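Local coordinates for protein DNA photolyase (Agrobacterium tumefaciens, PDB 4U63) that repairs cyclobutane pyrimidine dimers in ultraviolet-damaged DNA with light, using a flavin cofactor and a methenyltetrahydrofolate antenna, at residues N362-R365 against M366-S370; D412-P415 against F416-F420; G340-Y344 against P345-A349; L376-D379 against W380-E384. One frame throughout, in Å; residues are numbered along the deposited sequence.

Contact 1 of 4, residues N362-R365 against M366-S370; sequences NRVR and MIVAS. With FAD (flavin-adenine dinucleotide), chain C.
Two arginine guanidinium groups flank this helical turn: that of Arg363 has Met366 SD over one face, toward its rim, and that of Arg365 has the ribityl oxygens O2' and O4' of the FAD over one face and flavin N5 at its edge, in plane. Arg365 NH1 comes to 3.2 Å from flavin C4X, and the chain, extended from CG to NE, carries the guanidinium across to the isoalloxazine. Arg365 NH2 forms a salt bridge with Asp393 and NE bonds to Met360 O, so the group's rotation is fixed from the protein side. Asn362 OD1 accepts a 2.6 Å hydrogen bond from FAD O2'; with CG anti to the backbone N (chi1 178°) the amide reaches the ribityl chain with OD1 and Met366 with ND2, 3.9 Å from SD. One turn on, Met366 CG packs 3.7 Å from the flavin methyl C8M, and Ala369 CB lies 3.9 Å from C7M. Away from the flavin, Val364 CG1 meets Val368 CG1 at 4.0 Å, and the Arg363 and Ile367 side chains cross at about a right angle, CG near CD1. Backbone bonds of the alpha-helical i to i+4 pattern join the residues, Val368 N to Val364 O being the shortest at 2.8 Å. A cationic group held beside N5 and C4X would probably stabilise negative charge on the reduced flavin, in keeping with the electron transfer by which photolyases repair DNA.

Contact 2 of 4, residues D412-P415 against F416-F420; sequences DASP and FFRIF
Pro415 O takes the hydrogen bond that closes this turn, from Arg418 N at 3.1 Å. The N-H reaches it from well above the carbonyl plane, 55° out, in the type I beta turn that runs from Pro415 to Arg418. Over the turn, Pro415 CB sits on one face of the Phe417 ring, 3.7 Å from its centroid and 20° off the normal, a CH-pi contact displaced toward CZ and CE2. Phe417 can fold back onto the proline because its CG stands between the backbone N and the carbonyl carbon (chi1 60°). Arg418 lies alongside Pro415, pointing the same way, with its CD 4.0 Å from the proline CD. Ser414 OG touches the aliphatic part of the same arginine, 3.5 Å from Arg418 CD. Phe417 and Arg418 are exposed, whereas Phe416 turns its ring into the protein, against Phe325 and Tyr491, and makes a cation-pi contact with Lys374. The lysine ammonium also bonds to the carbonyls of Phe416 and Arg418, so one ammonium ties two carbonyls of the turn. The turn thus lies in the loop between helices 398-407 and 422-429, pinned to helix 362-375 by Lys374 and Ile373, while Phe417 and Ile419 rest on Leu488 of helix 480-495.

Contact 3 of 4, residues G340-Y344 against P345-A349; sequences GMTGY and PIVDA
Asp348 OD1 and Thr342 form the heart of this turn: OD1 accepts from Thr342 N at 2.8 Å, on its syn side, and from Thr342 OG1 at 2.7 Å, the hydroxyl coming from above the carboxylate plane. The second oxygen, OD2, uses its syn lone pair for Gly343 N at 3.0 Å, so both carboxylate oxygens are spent on the loop that precedes their own helix. Three bonds from that loop therefore hold the buried acid. Thr342 OG1 is in turn the acceptor for Tyr344 N at 3.2 Å, an ST turn; with chi1 at 67° the hydroxyl can serve the aspartate and this amide together. Tyr344 occupies the N-cap position, and its carbonyl receives Asp348 N at 3.0 Å, almost straight, in the first turn of the helix. Val347 covers the threonine hydroxyl, its CG1 3.7 Å from Thr342 OG1, and its CG2 is 4.0 Å from Tyr344 CB. At the start of the loop Gly340 ends the previous helix in a Schellman motif with positive phi and packs closely against Asp348, its C 3.0 Å from OD1. Gly340 O bonds to Arg352, one turn beyond Asp348, and Tyr473 OH adds a weak bond to Asp348 OD2. Tyr344 OH bonds to Val478 O and its ring meets Phe371. The turn thus joins helix 331-338 to helix 345-357, with Val347 packed on helix 362-375, Pro345 and Ile346 on helix 434-439, and Tyr344 on helix 422-429.

Contact 4 of 4, residues L376-D379 against W380-E384; sequences LLID and WRKGE
The backbone passes from an extended Asp379 into the opening turn of a helix, where Lys382 N bonds to Asp379 O at 2.9 Å from above the carbonyl plane. Asp379 OD1 is held twice by one residue. Arg381 N meets it at 3.0 Å, while Arg381 NH1 makes a salt bridge at 2.9 Å from the opposite face of the carboxylate plane. The bond to NH1 lies in the guanidinium plane, 7° out, with the carboxylate turned 77° against it. Asp379 reaches both donors because its CG is anti to the backbone N (chi1 -170°). The Trp380 indole lies close by: Asp379 OD1 and Arg381 CG stand over one of its faces, toward the rim, and its CZ2 sits 4.0 Å above the centre of the arginine guanidinium. Trp380 NE1 is satisfied by Asn317 OD1, and Arg381 NE by Glu315 O, ties to a neighbouring loop. On the other flank, Ile378 CG2 touches Lys382 CD at 3.7 Å, the two side chains meeting at about a right angle; the lysine bends at its last two torsions toward a salt bridge with Glu331 of helix 331-338. Asp379 is thus the N-cap of helix 380-390, its carboxylate accepting from Arg381 N.

Overall arrangement
All four contacts belong to the helical FAD-binding region, and three lie on or at the start of successive helices: contact 3 starts helix 345-357, contact 1 lies on helix 362-375 and contact 4 starts helix 380-390. Contacts 1 and 3 are buried and touch, Ile367 packing on Ile346 and Val347; contact 4 is partly buried and contact 2 is a surface turn. Of the four, contact 1 alone meets the flavin, where charge and a ribityl hydroxyl matter. Contacts 3 and 4 both rest on an aspartate, in contact 3 inside the helix and reaching back to the loop, in contact 4 at the N-cap. Contact 2 combines one turn hydrogen bond with proline-aromatic packing.

Contact 1 of 4, residues N362-R365 against M366-S370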
loop_
_atom_site.group_PDB
_atom_site.type_symbol
_atom_site.label_atom_id
_atom_site.label_comp_id
_atom_site.label_asym_id
_atom_site.label_seq_id
_atom_site.Cartn_x
_atom_site.Cartn_y
_atom_site.Cartn_z
ATOM N N ASN A 362 8.554 4.759 6.742
ATOM C CA ASN A 362 9.365 4.049 5.735
ATOM C C ASN A 362 10.789 3.696 6.171
ATOM O O ASN A 362 11.274 2.588 5.905
ATOM C CB ASN A 362 9.460 4.818 4.419
ATOM C CG ASN A 362 10.348 4.090 3.397
ATOM O OD1 ASN A 362 9.957 3.062 2.846
ATOM N ND2 ASN A 362 11.561 4.604 3.177
ATOM N N ARG A 363 11.473 4.644 6.793
ATOM C CA ARG A 363 12.816 4.378 7.318
ATOM C C ARG A 363 12.803 3.181 8.263
ATOM O O ARG A 363 13.681 2.327 8.211
ATOM C CB ARG A 363 13.403 5.610 8.006
ATOM C CG ARG A 363 14.757 5.402 8.680
ATOM C CD ARG A 363 15.821 4.815 7.767
ATOM N NE ARG A 363 16.131 5.676 6.632
ATOM C CZ ARG A 363 17.105 5.442 5.753
ATOM N NH1 ARG A 363 17.881 4.360 5.861
ATOM N NH2 ARG A 363 17.309 6.293 4.750
ATOM N N VAL A 364 11.784 3.118 9.109
ATOM C CA VAL A 364 11.691 2.049 10.085
ATOM C C VAL A 364 11.289 0.732 9.389
ATOM O O VAL A 364 11.728 -0.350 9.818
ATOM C CB VAL A 364 10.779 2.445 11.272
ATOM C CG1 VAL A 364 10.808 1.372 12.329
ATOM C CG2 VAL A 364 11.253 3.770 11.881
ATOM N N ARG A 365 10.486 0.802 8.315
ATOM C CA ARG A 365 10.219 -0.411 7.514
ATOM C C ARG A 365 11.519 -1.030 7.015
ATOM O O ARG A 365 11.700 -2.247 7.085
ATOM C CB ARG A 365 9.294 -0.145 6.325
ATOM C CG ARG A 365 7.897 0.273 6.698
ATOM C CD ARG A 365 6.920 0.179 5.541
ATOM N NE ARG A 365 5.783 1.065 5.758
ATOM C CZ ARG A 365 4.619 1.046 5.104
ATOM N NH1 ARG A 365 4.346 0.146 4.160
ATOM N NH2 ARG A 365 3.698 1.949 5.423
ATOM N N MET A 366 12.426 -0.191 6.509
ATOM C CA MET A 366 13.718 -0.682 6.031
ATOM C C MET A 366 14.517 -1.317 7.179
ATOM O O MET A 366 15.113 -2.380 7.022
ATOM C CB MET A 366 14.532 0.446 5.391
ATOM C CG MET A 366 13.910 1.049 4.146
ATOM S SD MET A 366 14.840 2.484 3.561
ATOM C CE MET A 366 16.319 1.671 2.969
ATOM N N ILE A 367 14.512 -0.663 8.337
ATOM C CA ILE A 367 15.243 -1.160 9.509
ATOM C C ILE A 367 14.682 -2.494 10.004
ATOM O O ILE A 367 15.459 -3.415 10.274
ATOM C CB ILE A 367 15.267 -0.124 10.657
ATOM C CG1 ILE A 367 16.086 1.112 10.235
ATOM C CG2 ILE A 367 15.872 -0.726 11.924
ATOM C CD1 ILE A 367 15.866 2.328 11.108
ATOM N N VAL A 368 13.353 -2.607 10.123
ATOM C CA VAL A 368 12.767 -3.850 10.649
ATOM C C VAL A 368 12.907 -5.007 9.658
ATOM O O VAL A 368 13.094 -6.157 10.060
ATOM C CB VAL A 368 11.291 -3.703 11.110
ATOM C CG1 VAL A 368 11.150 -2.588 12.136
ATOM C CG2 VAL A 368 10.329 -3.523 9.947
ATOM N N ALA A 369 12.820 -4.688 8.373
ATOM C CA ALA A 369 12.972 -5.689 7.317
ATOM C C ALA A 369 14.396 -6.229 7.328
ATOM O O ALA A 369 14.609 -7.432 7.301
ATOM C CB ALA A 369 12.616 -5.091 5.960
ATOM N N SER A 370 15.372 -5.333 7.384
ATOM C CA SER A 370 16.761 -5.737 7.470
ATOM C C SER A 370 17.035 -6.552 8.742
ATOM O O SER A 370 17.769 -7.545 8.707
ATOM C CB SER A 370 17.686 -4.519 7.398
ATOM O OG SER A 370 19.037 -4.940 7.348
HETATM P PA FAD C . 5.128 9.579 1.470
HETATM O O1A FAD C . 6.540 9.797 1.909
HETATM O O2A FAD C . 4.127 10.660 1.706
HETATM O O5B FAD C . 5.198 9.152 -0.076
HETATM C C5B FAD C . 4.108 9.375 -0.978
HETATM C C4B FAD C . 3.691 8.096 -1.688
HETATM O O4B FAD C . 4.764 7.554 -2.455
HETATM C C3B FAD C . 3.276 6.989 -0.746
HETATM O O3B FAD C . 1.935 7.166 -0.260
HETATM C C2B FAD C . 3.465 5.761 -1.609
HETATM O O2B FAD C . 2.348 5.549 -2.476
HETATM C C1B FAD C . 4.672 6.120 -2.439
HETATM N N9A FAD C . 5.950 5.604 -1.899
HETATM C C8A FAD C . 6.772 6.252 -1.054
HETATM N N7A FAD C . 7.870 5.518 -0.783
HETATM C C5A FAD C . 7.771 4.370 -1.486
HETATM C C6A FAD C . 8.593 3.166 -1.636
HETATM N N6A FAD C . 9.763 3.057 -0.975
HETATM N N1A FAD C . 8.123 2.194 -2.450
HETATM C C2A FAD C . 6.941 2.307 -3.101
HETATM N N3A FAD C . 6.146 3.392 -3.001
HETATM C C4A FAD C . 6.506 4.429 -2.219
HETATM N N1 FAD C . 4.318 1.077 0.360
HETATM C C2 FAD C . 3.038 0.775 0.047
HETATM O O2 FAD C . 2.355 1.672 -0.497
HETATM N N3 FAD C . 2.505 -0.446 0.302
HETATM C C4 FAD C . 3.225 -1.440 0.884
HETATM O O4 FAD C . 2.730 -2.576 1.104
HETATM C C4X FAD C . 4.627 -1.174 1.262
HETATM N N5 FAD C . 5.425 -2.097 1.875
HETATM C C5X FAD C . 6.724 -1.808 2.181
HETATM C C6 FAD C . 7.547 -2.755 2.777
HETATM C C7 FAD C . 8.874 -2.465 3.107
HETATM C C7M FAD C . 9.754 -3.508 3.758
HETATM C C8 FAD C . 9.424 -1.121 2.824
HETATM C C8M FAD C . 10.854 -0.752 3.153
HETATM C C9 FAD C . 8.618 -0.182 2.238
HETATM C C9A FAD C . 7.290 -0.452 1.895
HETATM N N10 FAD C . 6.456 0.535 1.290
HETATM C C10 FAD C . 5.135 0.189 0.961
HETATM C "C1'" FAD C . 6.957 1.864 0.918
HETATM C "C2'" FAD C . 6.840 3.019 1.889
HETATM O "O2'" FAD C . 7.435 2.649 3.138
HETATM C "C3'" FAD C . 5.406 3.475 2.069
HETATM O "O3'" FAD C . 4.807 3.777 0.813
HETATM C "C4'" FAD C . 5.389 4.715 2.962
HETATM O "O4'" FAD C . 5.783 4.345 4.282
HETATM C "C5'" FAD C . 3.994 5.307 2.980
HETATM O "O5'" FAD C . 3.918 6.474 3.811
HETATM P P FAD C . 3.451 7.861 3.150
HETATM O O1P FAD C . 3.377 8.883 4.230
HETATM O O2P FAD C . 2.193 7.662 2.352
HETATM O O3P FAD C . 4.668 8.178 2.150
#

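Contact 2 of 4, residues D412-P415 against F416-F420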
loop_
_atom_site.group_PDB
_atom_site.type_symbol
_atom_site.label_atom_id
_atom_site.label_comp_id
_atom_site.label_asym_id
_atom_site.label_seq_id
_atom_site.Cartn_x
_atom_site.Cartn_y
_atom_site.Cartn_z
ATOM N N ASP A 412 18.670 -1.689 -7.583
ATOM C CA ASP A 412 18.553 -0.689 -6.518
ATOM C C ASP A 412 18.665 -1.281 -5.109
ATOM O O ASP A 412 18.489 -0.560 -4.108
ATOM C CB ASP A 412 17.240 0.081 -6.691
ATOM C CG ASP A 412 17.251 0.951 -7.940
ATOM O OD1 ASP A 412 17.980 1.960 -7.946
ATOM O OD2 ASP A 412 16.542 0.632 -8.915
ATOM N N ALA A 413 18.971 -2.576 -5.026
ATOM C CA ALA A 413 19.146 -3.244 -3.747
ATOM C C ALA A 413 20.459 -2.845 -3.114
ATOM O O ALA A 413 21.455 -2.639 -3.800
ATOM C CB ALA A 413 19.110 -4.755 -3.915
ATOM N N SER A 414 20.448 -2.745 -1.793
ATOM C CA SER A 414 21.665 -2.629 -1.030
ATOM C C SER A 414 22.294 -4.031 -1.054
ATOM O O SER A 414 21.575 -5.020 -0.881
ATOM C CB SER A 414 21.360 -2.203 0.405
ATOM O OG SER A 414 22.547 -2.092 1.170
ATOM N N PRO A 415 23.622 -4.127 -1.271
ATOM C CA PRO A 415 24.262 -5.451 -1.245
ATOM C C PRO A 415 24.005 -6.161 0.079
ATOM O O PRO A 415 23.894 -5.506 1.115
ATOM C CB PRO A 415 25.750 -5.130 -1.417
ATOM C CG PRO A 415 25.785 -3.795 -2.067
ATOM C CD PRO A 415 24.598 -3.054 -1.537
ATOM N N PHE A 416 23.901 -7.485 0.046
ATOM C CA PHE A 416 23.581 -8.250 1.257
ATOM C C PHE A 416 24.584 -7.999 2.386
ATOM O O PHE A 416 24.199 -7.896 3.556
ATOM C CB PHE A 416 23.539 -9.750 0.969
ATOM C CG PHE A 416 22.941 -10.543 2.092
ATOM C CD1 PHE A 416 21.575 -10.750 2.150
ATOM C CD2 PHE A 416 23.744 -11.058 3.103
ATOM C CE1 PHE A 416 21.012 -11.468 3.191
ATOM C CE2 PHE A 416 23.190 -11.784 4.146
ATOM C CZ PHE A 416 21.820 -11.986 4.188
ATOM N N PHE A 417 25.857 -7.894 2.022
ATOM C CA PHE A 417 26.945 -7.687 2.987
ATOM C C PHE A 417 26.925 -6.341 3.717
ATOM O O PHE A 417 27.628 -6.183 4.711
ATOM C CB PHE A 417 28.325 -7.923 2.335
ATOM C CG PHE A 417 28.635 -7.018 1.166
ATOM C CD1 PHE A 417 28.982 -5.682 1.362
ATOM C CD2 PHE A 417 28.615 -7.515 -0.137
ATOM C CE1 PHE A 417 29.275 -4.856 0.288
ATOM C CE2 PHE A 417 28.911 -6.693 -1.218
ATOM C CZ PHE A 417 29.242 -5.361 -1.005
ATOM N N ARG A 418 26.149 -5.374 3.227
ATOM C CA ARG A 418 25.926 -4.124 3.965
ATOM C C ARG A 418 24.915 -4.364 5.079
ATOM O O ARG A 418 23.716 -4.466 4.813
ATOM C CB ARG A 418 25.395 -3.022 3.062
ATOM C CG ARG A 418 26.448 -2.270 2.294
ATOM C CD ARG A 418 25.845 -1.013 1.705
ATOM N NE ARG A 418 26.831 -0.307 0.908
ATOM C CZ ARG A 418 27.777 0.495 1.397
ATOM N NH1 ARG A 418 27.884 0.726 2.710
ATOM N NH2 ARG A 418 28.629 1.078 0.559
ATOM N N ILE A 419 25.405 -4.448 6.313
ATOM C CA ILE A 419 24.571 -4.725 7.487
ATOM C C ILE A 419 24.842 -3.680 8.553
ATOM O O ILE A 419 25.884 -3.715 9.205
ATOM C CB ILE A 419 24.893 -6.095 8.097
ATOM C CG1 ILE A 419 24.770 -7.202 7.057
ATOM C CG2 ILE A 419 23.983 -6.370 9.298
ATOM C CD1 ILE A 419 25.348 -8.513 7.515
ATOM N N PHE A 420 23.924 -2.752 8.737
ATOM C CA PHE A 420 24.081 -1.757 9.793
ATOM C C PHE A 420 23.426 -2.193 11.067
ATOM O O PHE A 420 22.441 -2.941 11.063
ATOM C CB PHE A 420 23.493 -0.415 9.402
ATOM C CG PHE A 420 24.056 0.129 8.147
ATOM C CD1 PHE A 420 25.320 0.684 8.125
ATOM C CD2 PHE A 420 23.323 0.081 6.985
ATOM C CE1 PHE A 420 25.844 1.189 6.957
ATOM C CE2 PHE A 420 23.838 0.580 5.814
ATOM C CZ PHE A 420 25.101 1.133 5.800
#

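Contact 3 of 4, residues G340-Y344 against P345-A349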
loop_
_atom_site.group_PDB
_atom_site.type_symbol
_atom_site.label_atom_id
_atom_site.label_comp_id
_atom_site.label_asym_id
_atom_site.label_seq_id
_atom_site.Cartn_x
_atom_site.Cartn_y
_atom_site.Cartn_z
ATOM N N GLY A 340 7.359 -6.967 18.290
ATOM C CA GLY A 340 8.233 -5.905 18.732
ATOM C C GLY A 340 8.851 -6.212 20.083
ATOM O O GLY A 340 8.841 -5.359 20.983
ATOM N N MET A 341 9.375 -7.431 20.229
ATOM C CA MET A 341 10.084 -7.854 21.441
ATOM C C MET A 341 11.495 -8.366 21.110
ATOM O O MET A 341 11.937 -9.385 21.639
ATOM C CB MET A 341 9.282 -8.936 22.171
ATOM C CG MET A 341 7.930 -8.463 22.690
ATOM S SD MET A 341 8.053 -7.291 24.057
ATOM C CE MET A 341 8.774 -8.329 25.314
ATOM N N THR A 342 12.196 -7.641 20.238
ATOM C CA THR A 342 13.548 -7.996 19.837
ATOM C C THR A 342 14.614 -7.498 20.815
ATOM O O THR A 342 15.733 -8.004 20.809
ATOM C CB THR A 342 13.867 -7.437 18.448
ATOM O OG1 THR A 342 13.919 -5.999 18.500
ATOM C CG2 THR A 342 12.806 -7.880 17.437
ATOM N N GLY A 343 14.275 -6.500 21.633
ATOM C CA GLY A 343 15.244 -5.870 22.538
ATOM C C GLY A 343 16.058 -4.761 21.874
ATOM O O GLY A 343 16.939 -4.178 22.514
ATOM N N TYR A 344 15.773 -4.491 20.592
ATOM C CA TYR A 344 16.345 -3.371 19.841
ATOM C C TYR A 344 15.243 -2.319 19.728
ATOM O O TYR A 344 14.302 -2.490 18.949
ATOM C CB TYR A 344 16.814 -3.830 18.452
ATOM C CG TYR A 344 18.076 -4.654 18.510
ATOM C CD1 TYR A 344 18.029 -6.027 18.784
ATOM C CD2 TYR A 344 19.327 -4.064 18.315
ATOM C CE1 TYR A 344 19.190 -6.786 18.854
ATOM C CE2 TYR A 344 20.490 -4.814 18.385
ATOM C CZ TYR A 344 20.421 -6.174 18.653
ATOM O OH TYR A 344 21.586 -6.907 18.719
ATOM N N PRO A 345 15.332 -1.234 20.524
ATOM C CA PRO A 345 14.193 -0.295 20.614
ATOM C C PRO A 345 13.631 0.240 19.297
ATOM O O PRO A 345 12.427 0.309 19.152
ATOM C CB PRO A 345 14.753 0.827 21.474
ATOM C CG PRO A 345 15.684 0.109 22.394
ATOM C CD PRO A 345 16.372 -0.895 21.514
ATOM N N ILE A 346 14.482 0.613 18.351
ATOM C CA ILE A 346 13.978 1.179 17.090
ATOM C C ILE A 346 13.161 0.145 16.306
ATOM O O ILE A 346 12.146 0.481 15.700
ATOM C CB ILE A 346 15.113 1.813 16.235
ATOM C CG1 ILE A 346 14.548 2.584 15.041
ATOM C CG2 ILE A 346 16.113 0.776 15.743
ATOM C CD1 ILE A 346 13.721 3.786 15.413
ATOM N N VAL A 347 13.607 -1.112 16.344
ATOM C CA VAL A 347 12.904 -2.211 15.679
ATOM C C VAL A 347 11.567 -2.427 16.374
ATOM O O VAL A 347 10.518 -2.495 15.734
ATOM C CB VAL A 347 13.742 -3.507 15.702
ATOM C CG1 VAL A 347 12.943 -4.704 15.181
ATOM C CG2 VAL A 347 15.017 -3.312 14.891
ATOM N N ASP A 348 11.618 -2.504 17.696
ATOM C CA ASP A 348 10.408 -2.723 18.491
ATOM C C ASP A 348 9.388 -1.601 18.327
ATOM O O ASP A 348 8.195 -1.859 18.177
ATOM C CB ASP A 348 10.777 -2.970 19.945
ATOM C CG ASP A 348 11.533 -4.285 20.128
ATOM O OD1 ASP A 348 11.511 -5.123 19.192
ATOM O OD2 ASP A 348 12.143 -4.492 21.187
ATOM N N ALA A 349 9.860 -0.361 18.314
ATOM C CA ALA A 349 8.987 0.783 18.060
ATOM C C ALA A 349 8.237 0.633 16.731
ATOM O O ALA A 349 7.027 0.810 16.679
ATOM C CB ALA A 349 9.789 2.074 18.095
#

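Contact 4 of 4, residues L376-D379 against W380-E384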
loop_
_atom_site.group_PDB
_atom_site.type_symbol
_atom_site.label_atom_id
_atom_site.label_comp_id
_atom_site.label_asym_id
_atom_site.label_seq_id
_atom_site.Cartn_x
_atom_site.Cartn_y
_atom_site.Cartn_z
ATOM N N LEU A 376 18.162 -11.826 12.097
ATOM C CA LEU A 376 17.506 -13.098 12.462
ATOM C C LEU A 376 17.641 -14.187 11.385
ATOM O O LEU A 376 17.322 -15.341 11.635
ATOM C CB LEU A 376 16.034 -12.868 12.812
ATOM C CG LEU A 376 15.779 -11.766 13.841
ATOM C CD1 LEU A 376 14.290 -11.634 14.130
ATOM C CD2 LEU A 376 16.549 -12.035 15.131
ATOM N N LEU A 377 18.114 -13.815 10.197
ATOM C CA LEU A 377 18.289 -14.753 9.089
ATOM C C LEU A 377 16.997 -15.498 8.755
ATOM O O LEU A 377 17.013 -16.711 8.503
ATOM C CB LEU A 377 19.439 -15.721 9.403
ATOM C CG LEU A 377 20.316 -16.094 8.216
ATOM C CD1 LEU A 377 21.052 -14.861 7.718
ATOM C CD2 LEU A 377 21.295 -17.192 8.588
ATOM N N ILE A 378 15.885 -14.765 8.751
ATOM C CA ILE A 378 14.571 -15.339 8.478
ATOM C C ILE A 378 14.126 -14.942 7.086
ATOM O O ILE A 378 14.315 -13.795 6.669
ATOM C CB ILE A 378 13.539 -14.883 9.521
ATOM C CG1 ILE A 378 13.814 -15.580 10.853
ATOM C CG2 ILE A 378 12.125 -15.195 9.061
ATOM C CD1 ILE A 378 12.985 -15.044 11.992
ATOM N N ASP A 379 13.544 -15.907 6.375
ATOM C CA ASP A 379 13.055 -15.728 5.002
ATOM C C ASP A 379 12.232 -14.446 4.843
ATOM O O ASP A 379 11.237 -14.247 5.539
ATOM C CB ASP A 379 12.206 -16.959 4.636
ATOM C CG ASP A 379 11.826 -17.023 3.170
ATOM O OD1 ASP A 379 11.882 -16.008 2.454
ATOM O OD2 ASP A 379 11.457 -18.128 2.731
ATOM N N TRP A 380 12.661 -13.579 3.933
ATOM C CA TRP A 380 11.964 -12.305 3.689
ATOM C C TRP A 380 10.475 -12.474 3.356
ATOM O O TRP A 380 9.667 -11.597 3.651
ATOM C CB TRP A 380 12.660 -11.491 2.593
ATOM C CG TRP A 380 12.737 -12.124 1.237
ATOM C CD1 TRP A 380 13.777 -12.845 0.733
ATOM C CD2 TRP A 380 11.754 -12.060 0.194
ATOM N NE1 TRP A 380 13.503 -13.248 -0.544
ATOM C CE2 TRP A 380 12.268 -12.788 -0.903
ATOM C CE3 TRP A 380 10.486 -11.476 0.086
ATOM C CZ2 TRP A 380 11.565 -12.936 -2.100
ATOM C CZ3 TRP A 380 9.785 -11.625 -1.112
ATOM C CH2 TRP A 380 10.331 -12.350 -2.187
ATOM N N ARG A 381 10.119 -13.621 2.770
ATOM C CA ARG A 381 8.736 -13.912 2.422
ATOM C C ARG A 381 7.855 -13.941 3.677
ATOM O O ARG A 381 6.684 -13.590 3.612
ATOM C CB ARG A 381 8.636 -15.242 1.680
ATOM C CG ARG A 381 9.328 -15.276 0.331
ATOM C CD ARG A 381 9.644 -16.740 -0.034
ATOM N NE ARG A 381 10.445 -16.858 -1.241
ATOM C CZ ARG A 381 11.786 -16.829 -1.315
ATOM N NH1 ARG A 381 12.571 -16.675 -0.232
ATOM N NH2 ARG A 381 12.354 -16.953 -2.506
ATOM N N LYS A 382 8.423 -14.346 4.815
ATOM C CA LYS A 382 7.663 -14.347 6.072
ATOM C C LYS A 382 7.364 -12.923 6.528
ATOM O O LYS A 382 6.260 -12.635 6.986
ATOM C CB LYS A 382 8.399 -15.124 7.156
ATOM C CG LYS A 382 8.426 -16.624 6.883
ATOM C CD LYS A 382 9.399 -17.354 7.786
ATOM C CE LYS A 382 8.961 -17.382 9.240
ATOM N NZ LYS A 382 7.697 -18.140 9.449
ATOM N N GLY A 383 8.345 -12.036 6.402
ATOM C CA GLY A 383 8.136 -10.617 6.712
ATOM C C GLY A 383 7.124 -9.973 5.771
ATOM O O GLY A 383 6.256 -9.210 6.194
ATOM N N GLU A 384 7.255 -10.281 4.482
ATOM C CA GLU A 384 6.320 -9.812 3.463
ATOM C C GLU A 384 4.879 -10.202 3.823
ATOM O O GLU A 384 3.957 -9.366 3.756
ATOM C CB GLU A 384 6.727 -10.390 2.091
ATOM C CG GLU A 384 6.057 -9.736 0.889
ATOM C CD GLU A 384 4.692 -10.307 0.522
ATOM O OE1 GLU A 384 4.329 -11.412 0.972
ATOM O OE2 GLU A 384 3.971 -9.637 -0.244
#